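Local coordinates for protein pyruvate formate-lyase 2 (Archaeoglobus fulgidus, PDB 2F3O) that is of unknown function but belongs to the glycyl radical enzymes and probably acts as a lyase, perhaps a dehydratase, at residues G658-T663 against A689-N694; V673-S678 against M716-M721. All coordinates share one frame; numbering follows the deposited sequence.

Both contacts lie in the glycine-radical region near the C-terminal end of the chain. From the N terminus the chain passes 658-663, a loop segment, then enters helix 670-677, whose end, with Ser678 just beyond it, forms 673-678. It returns through 689-694, closing contact 1 at the start of strand 692-696, and runs along helix 704-717 to 716-721, closing contact 2. The segments alternate, so the two closures cross and neither nests in the other. Their centres are about 11 Å apart and they touch: Val673 CG1 lies 3.7 Å from both Ile693 CD1 and Pro661 CD. Together they join the loop, the edge strand and the ends of two helices.

Contact 1 of 2, residues G658-T663 against A689-N694; sequences GVSPST and ASLTIN
Ser690 O accepts a hydrogen bond from Val659 N, 2.9 Å away, and Gly658 CA adds a CA-H...O contact to the same oxygen. Gly658 has positive phi. A second bond lies further along: Thr692 N gives its hydrogen to Ser660 OG, 2.9 Å away and nearly straight at 165°. The serine hydroxyl thus takes the place of a backbone acceptor. With OG anti to the carbonyl carbon (chi1 -49°), it reaches the backbone of 689-694, where Leu691 CD1 also packs against it. The apolar part lies alongside: Val659 CG2 approaches Leu691 CB at 3.8 Å, while CG1 meets the methyl of Ala689. The polar ends of Ser690 and Thr692 turn to other partners, Ala751 O and Gln724 NE2, and Tyr592 OH bonds to Val659 O. The contact is buried and joins an irregular loop to the approach of strand 692-696, an outermost strand of a mixed sheet in this chain. Ser690 OG bonds to Ala751 O, the residue before Gly752, the predicted radical glycine, which is consistent with a place beside the glycyl radical loop of this enzyme family.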
ATOM      1  N   GLY A 658      39.568  13.635  -0.856  1.00 56.60           N
ATOM      2  CA  GLY A 658      39.008  12.354  -0.455  1.00 56.29           C
ATOM      3  C   GLY A 658      39.319  12.074   0.995  1.00 56.12           C
ATOM      4  O   GLY A 658      39.165  12.939   1.856  1.00 56.12           O
ATOM      5  N   VAL A 659      39.794  10.866   1.260  1.00 55.96           N
ATOM      6  CA  VAL A 659      40.220  10.510   2.598  1.00 55.65           C
ATOM      7  C   VAL A 659      41.738  10.590   2.692  1.00 55.83           C
ATOM      8  O   VAL A 659      42.349  10.017   3.598  1.00 56.03           O
ATOM      9  CB  VAL A 659      39.692   9.126   3.023  1.00 55.33           C
ATOM     10  CG1 VAL A 659      38.195   9.187   3.153  1.00 55.56           C
ATOM     11  CG2 VAL A 659      40.078   8.061   2.025  1.00 54.74           C
ATOM     12  N   SER A 660      42.341  11.312   1.749  1.00 55.77           N
ATOM     13  CA  SER A 660      43.780  11.497   1.740  1.00 55.82           C
ATOM     14  C   SER A 660      44.121  12.798   2.477  1.00 56.03           C
ATOM     15  O   SER A 660      43.389  13.785   2.361  1.00 55.80           O
ATOM     16  CB  SER A 660      44.317  11.500   0.301  1.00 55.85           C
ATOM     17  OG  SER A 660      43.834  10.403  -0.459  1.00 54.90           O
ATOM     18  N   PRO A 661      45.217  12.791   3.265  1.00 56.41           N
ATOM     19  CA  PRO A 661      45.680  13.916   4.081  1.00 56.62           C
ATOM     20  C   PRO A 661      45.980  15.169   3.292  1.00 57.04           C
ATOM     21  O   PRO A 661      46.132  15.107   2.070  1.00 56.86           O
ATOM     22  CB  PRO A 661      46.982  13.394   4.694  1.00 56.57           C
ATOM     23  CG  PRO A 661      47.357  12.204   3.915  1.00 56.03           C
ATOM     24  CD  PRO A 661      46.081  11.612   3.457  1.00 56.51           C
ATOM     25  N   SER A 662      46.076  16.297   3.990  1.00 57.72           N
ATOM     26  CA  SER A 662      46.423  17.553   3.333  1.00 58.63           C
ATOM     27  C   SER A 662      47.806  17.506   2.651  1.00 59.31           C
ATOM     28  O   SER A 662      48.660  16.657   2.967  1.00 59.42           O
ATOM     29  CB  SER A 662      46.328  18.715   4.317  1.00 58.52           C
ATOM     30  OG  SER A 662      44.981  19.071   4.550  1.00 58.53           O
ATOM     31  N   THR A 663      48.006  18.392   1.688  1.00 59.79           N
ATOM     32  CA  THR A 663      49.241  18.398   0.934  1.00 60.42           C
ATOM     33  C   THR A 663      50.432  18.760   1.831  1.00 61.15           C
ATOM     34  O   THR A 663      50.450  19.809   2.481  1.00 61.12           O
ATOM     35  CB  THR A 663      49.121  19.346  -0.260  1.00 60.29           C
ATOM     36  OG1 THR A 663      48.074  18.878  -1.113  1.00 60.16           O
ATOM     37  CG2 THR A 663      50.411  19.403  -1.044  1.00 60.50           C
ATOM     38  N   ALA A 689      34.961   5.807  -1.041  1.00 47.99           N
ATOM     39  CA  ALA A 689      35.968   6.748  -0.541  1.00 48.77           C
ATOM     40  C   ALA A 689      37.147   6.767  -1.478  1.00 49.31           C
ATOM     41  O   ALA A 689      37.459   5.759  -2.089  1.00 49.68           O
ATOM     42  CB  ALA A 689      36.430   6.368   0.835  1.00 48.40           C
ATOM     43  N   SER A 690      37.801   7.913  -1.600  1.00 50.09           N
ATOM     44  CA  SER A 690      38.990   7.997  -2.436  1.00 50.87           C
ATOM     45  C   SER A 690      40.264   8.230  -1.632  1.00 51.36           C
ATOM     46  O   SER A 690      40.445   9.297  -1.039  1.00 51.07           O
ATOM     47  CB  SER A 690      38.841   9.098  -3.470  1.00 50.93           C
ATOM     48  OG  SER A 690      40.093   9.442  -4.022  1.00 51.17           O
ATOM     49  N   LEU A 691      41.132   7.224  -1.623  1.00 52.05           N
ATOM     50  CA  LEU A 691      42.476   7.353  -1.077  1.00 53.02           C
ATOM     51  C   LEU A 691      43.519   7.234  -2.196  1.00 54.18           C
ATOM     52  O   LEU A 691      43.623   6.184  -2.841  1.00 54.38           O
ATOM     53  CB  LEU A 691      42.728   6.296  -0.006  1.00 52.63           C
ATOM     54  CG  LEU A 691      44.144   6.220   0.548  1.00 52.13           C
ATOM     55  CD1 LEU A 691      44.502   7.526   1.240  1.00 51.16           C
ATOM     56  CD2 LEU A 691      44.286   5.030   1.483  1.00 52.19           C
ATOM     57  N   THR A 692      44.286   8.305  -2.417  1.00 55.18           N
ATOM     58  CA  THR A 692      45.350   8.296  -3.424  1.00 56.41           C
ATOM     59  C   THR A 692      46.725   8.334  -2.790  1.00 57.41           C
ATOM     60  O   THR A 692      47.022   9.240  -2.013  1.00 57.76           O
ATOM     61  CB  THR A 692      45.271   9.523  -4.286  1.00 56.19           C
ATOM     62  OG1 THR A 692      43.903   9.779  -4.597  1.00 56.48           O
ATOM     63  CG2 THR A 692      46.075   9.330  -5.553  1.00 56.10           C
ATOM     64  N   ILE A 693      47.573   7.373  -3.135  1.00 58.61           N
ATOM     65  CA  ILE A 693      48.938   7.333  -2.604  1.00 59.84           C
ATOM     66  C   ILE A 693      49.984   7.626  -3.688  1.00 60.48           C
ATOM     67  O   ILE A 693      50.150   6.856  -4.629  1.00 60.56           O
ATOM     68  CB  ILE A 693      49.206   5.988  -1.883  1.00 60.01           C
ATOM     69  CG1 ILE A 693      48.439   5.955  -0.565  1.00 59.57           C
ATOM     70  CG2 ILE A 693      50.688   5.786  -1.606  1.00 60.49           C
ATOM     71  CD1 ILE A 693      48.668   7.197   0.260  1.00 57.97           C
ATOM     72  N   ASN A 694      50.659   8.763  -3.569  1.00 61.71           N
ATOM     73  CA  ASN A 694      51.643   9.175  -4.574  1.00 63.13           C
ATOM     74  C   ASN A 694      53.074   8.872  -4.152  1.00 64.18           C
ATOM     75  O   ASN A 694      53.553   9.364  -3.131  1.00 64.13           O
ATOM     76  CB  ASN A 694      51.510  10.661  -4.902  1.00 63.02           C
ATOM     77  CG  ASN A 694      50.257  10.972  -5.666  1.00 62.88           C
ATOM     78  OD1 ASN A 694      49.426  10.099  -5.891  1.00 63.00           O
ATOM     79  ND2 ASN A 694      50.109  12.222  -6.073  1.00 62.69           N
TER

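Contact 2 of 2, residues V673-S678 against M716-M721; sequences VINSAS and MELGVM
Leu718 reaches across from the end of helix 704-717 to the last turns of helix 670-677. Its CG stands anti to the carbonyl carbon, beside the backbone N (chi1 -67°), which sends the branch toward Asn675 and Ile674. Leu718 CD1 lies 3.4 Å from Asn675 OD1, with CD2 near the same oxygen; the two side chains approach at a slant. From another direction, Ile674 CG2 lies 4.2 Å from the same Leu718 CD1, its side chain crossing that of Leu718 at about a right angle. Nearer the backbone, Leu718 CB packs beside Ser678 OG at 3.5 Å. Val720 CG2 makes a separate apolar patch, 4.2 Å from Ala677 CB. Further out, Asn675 ND2 bonds back to Thr671 O one turn earlier in its own helix, which helps fix how the amide is turned toward the leucine. Right after Leu718, Gly719 at positive phi ends the helix in a Schellman motif, and the chain then brings Val720 beside Ser678, with their CA atoms 4.8 Å apart. Two helix C-termini therefore meet here. Ile674 also packs on Leu711 and Ser715 of helix 704-717, while Val720 touches Phe400 of strand 396-400, just before the chain enters strand 722-728 of the same sheet.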
ATOM      1  N   VAL A 673      50.172   6.916   6.368  1.00 58.47           N
ATOM      2  CA  VAL A 673      48.993   7.535   5.754  1.00 57.59           C
ATOM      3  C   VAL A 673      47.846   6.524   5.716  1.00 57.13           C
ATOM      4  O   VAL A 673      46.694   6.836   6.057  1.00 56.55           O
ATOM      5  CB  VAL A 673      49.296   8.037   4.333  1.00 57.27           C
ATOM      6  CG1 VAL A 673      48.044   8.482   3.655  1.00 56.94           C
ATOM      7  CG2 VAL A 673      50.262   9.179   4.391  1.00 57.28           C
ATOM      8  N   ILE A 674      48.201   5.302   5.338  1.00 56.46           N
ATOM      9  CA  ILE A 674      47.256   4.213   5.252  1.00 56.14           C
ATOM     10  C   ILE A 674      46.664   3.850   6.629  1.00 56.43           C
ATOM     11  O   ILE A 674      45.458   3.614   6.742  1.00 56.87           O
ATOM     12  CB  ILE A 674      47.895   3.024   4.539  1.00 55.73           C
ATOM     13  CG1 ILE A 674      48.238   3.434   3.116  1.00 55.29           C
ATOM     14  CG2 ILE A 674      46.984   1.832   4.535  1.00 55.50           C
ATOM     15  CD1 ILE A 674      49.061   2.429   2.381  1.00 55.50           C
ATOM     16  N   ASN A 675      47.495   3.861   7.673  1.00 56.42           N
ATOM     17  CA  ASN A 675      47.023   3.587   9.035  1.00 56.00           C
ATOM     18  C   ASN A 675      46.036   4.653   9.478  1.00 55.92           C
ATOM     19  O   ASN A 675      44.979   4.332  10.011  1.00 55.79           O
ATOM     20  CB  ASN A 675      48.185   3.486  10.027  1.00 55.72           C
ATOM     21  CG  ASN A 675      48.922   2.166   9.929  1.00 55.92           C
ATOM     22  OD1 ASN A 675      48.641   1.237  10.679  1.00 56.76           O
ATOM     23  ND2 ASN A 675      49.857   2.067   8.991  1.00 55.48           N
ATOM     24  N   SER A 676      46.382   5.908   9.211  1.00 55.86           N
ATOM     25  CA  SER A 676      45.504   7.038   9.474  1.00 56.21           C
ATOM     26  C   SER A 676      44.165   6.923   8.751  1.00 56.18           C
ATOM     27  O   SER A 676      43.114   7.131   9.363  1.00 56.34           O
ATOM     28  CB  SER A 676      46.172   8.347   9.047  1.00 56.41           C
ATOM     29  OG  SER A 676      46.807   8.995  10.127  1.00 57.10           O
ATOM     30  N   ALA A 677      44.218   6.590   7.457  1.00 55.89           N
ATOM     31  CA  ALA A 677      43.022   6.489   6.611  1.00 55.20           C
ATOM     32  C   ALA A 677      42.140   5.318   7.007  1.00 54.83           C
ATOM     33  O   ALA A 677      40.921   5.379   6.871  1.00 54.90           O
ATOM     34  CB  ALA A 677      43.393   6.405   5.131  1.00 54.84           C
ATOM     35  N   SER A 678      42.748   4.265   7.542  1.00 54.20           N
ATOM     36  CA  SER A 678      41.987   3.090   7.913  1.00 53.82           C
ATOM     37  C   SER A 678      41.408   3.210   9.313  1.00 53.70           C
ATOM     38  O   SER A 678      40.987   2.223   9.894  1.00 53.81           O
ATOM     39  CB  SER A 678      42.860   1.851   7.834  1.00 53.82           C
ATOM     40  OG  SER A 678      43.579   1.670   9.037  1.00 53.90           O
ATOM     41  N   MET A 716      44.650  -3.837   2.977  1.00 58.01           N
ATOM     42  CA  MET A 716      43.640  -4.855   3.123  1.00 57.95           C
ATOM     43  C   MET A 716      43.513  -5.260   4.580  1.00 57.77           C
ATOM     44  O   MET A 716      42.402  -5.313   5.118  1.00 57.82           O
ATOM     45  CB  MET A 716      44.000  -6.065   2.281  1.00 57.72           C
ATOM     46  CG  MET A 716      43.011  -7.179   2.381  1.00 57.91           C
ATOM     47  SD  MET A 716      43.428  -8.428   1.177  1.00 58.65           S
ATOM     48  CE  MET A 716      43.378  -7.449  -0.312  1.00 57.85           C
ATOM     49  N   GLU A 717      44.657  -5.526   5.210  1.00 57.61           N
ATOM     50  CA  GLU A 717      44.711  -5.954   6.605  1.00 57.40           C
ATOM     51  C   GLU A 717      44.188  -4.890   7.571  1.00 56.61           C
ATOM     52  O   GLU A 717      43.495  -5.198   8.529  1.00 56.43           O
ATOM     53  CB  GLU A 717      46.135  -6.358   6.981  1.00 57.62           C
ATOM     54  CG  GLU A 717      46.222  -7.217   8.238  1.00 60.05           C
ATOM     55  CD  GLU A 717      45.389  -8.510   8.149  1.00 63.10           C
ATOM     56  OE1 GLU A 717      44.639  -8.803   9.118  1.00 63.37           O
ATOM     57  OE2 GLU A 717      45.482  -9.232   7.120  1.00 63.64           O
ATOM     58  N   LEU A 718      44.493  -3.631   7.286  1.00 56.09           N
ATOM     59  CA  LEU A 718      44.059  -2.511   8.132  1.00 55.54           C
ATOM     60  C   LEU A 718      42.652  -2.028   7.816  1.00 55.14           C
ATOM     61  O   LEU A 718      42.143  -1.138   8.491  1.00 54.90           O
ATOM     62  CB  LEU A 718      45.028  -1.325   8.023  1.00 55.40           C
ATOM     63  CG  LEU A 718      46.441  -1.518   8.580  1.00 55.16           C
ATOM     64  CD1 LEU A 718      47.396  -0.480   7.979  1.00 53.71           C
ATOM     65  CD2 LEU A 718      46.437  -1.501  10.121  1.00 54.74           C
ATOM     66  N   GLY A 719      42.046  -2.598   6.777  1.00 54.67           N
ATOM     67  CA  GLY A 719      40.656  -2.337   6.448  1.00 54.01           C
ATOM     68  C   GLY A 719      40.360  -0.969   5.877  1.00 53.22           C
ATOM     69  O   GLY A 719      39.640  -0.168   6.469  1.00 53.43           O
ATOM     70  N   VAL A 720      40.908  -0.690   4.715  1.00 52.61           N
ATOM     71  CA  VAL A 720      40.569   0.547   4.045  1.00 52.03           C
ATOM     72  C   VAL A 720      39.563   0.170   2.934  1.00 51.66           C
ATOM     73  O   VAL A 720      39.408  -1.010   2.625  1.00 51.63           O
ATOM     74  CB  VAL A 720      41.868   1.250   3.577  1.00 51.95           C
ATOM     75  CG1 VAL A 720      42.179   0.976   2.110  1.00 51.70           C
ATOM     76  CG2 VAL A 720      41.815   2.711   3.865  1.00 51.74           C
ATOM     77  N   MET A 721      38.830   1.128   2.376  1.00 51.12           N
ATOM     78  CA  MET A 721      37.849   0.768   1.353  1.00 50.58           C
ATOM     79  C   MET A 721      38.493   0.770  -0.016  1.00 50.44           C
ATOM     80  O   MET A 721      38.357  -0.176  -0.792  1.00 50.36           O
ATOM     81  CB  MET A 721      36.652   1.724   1.357  1.00 50.68           C
ATOM     82  CG  MET A 721      35.547   1.323   0.374  1.00 50.38           C
ATOM     83  SD  MET A 721      34.001   2.244   0.554  1.00 50.13           S
ATOM     84  CE  MET A 721      33.397   1.626   2.110  1.00 50.12           C
TER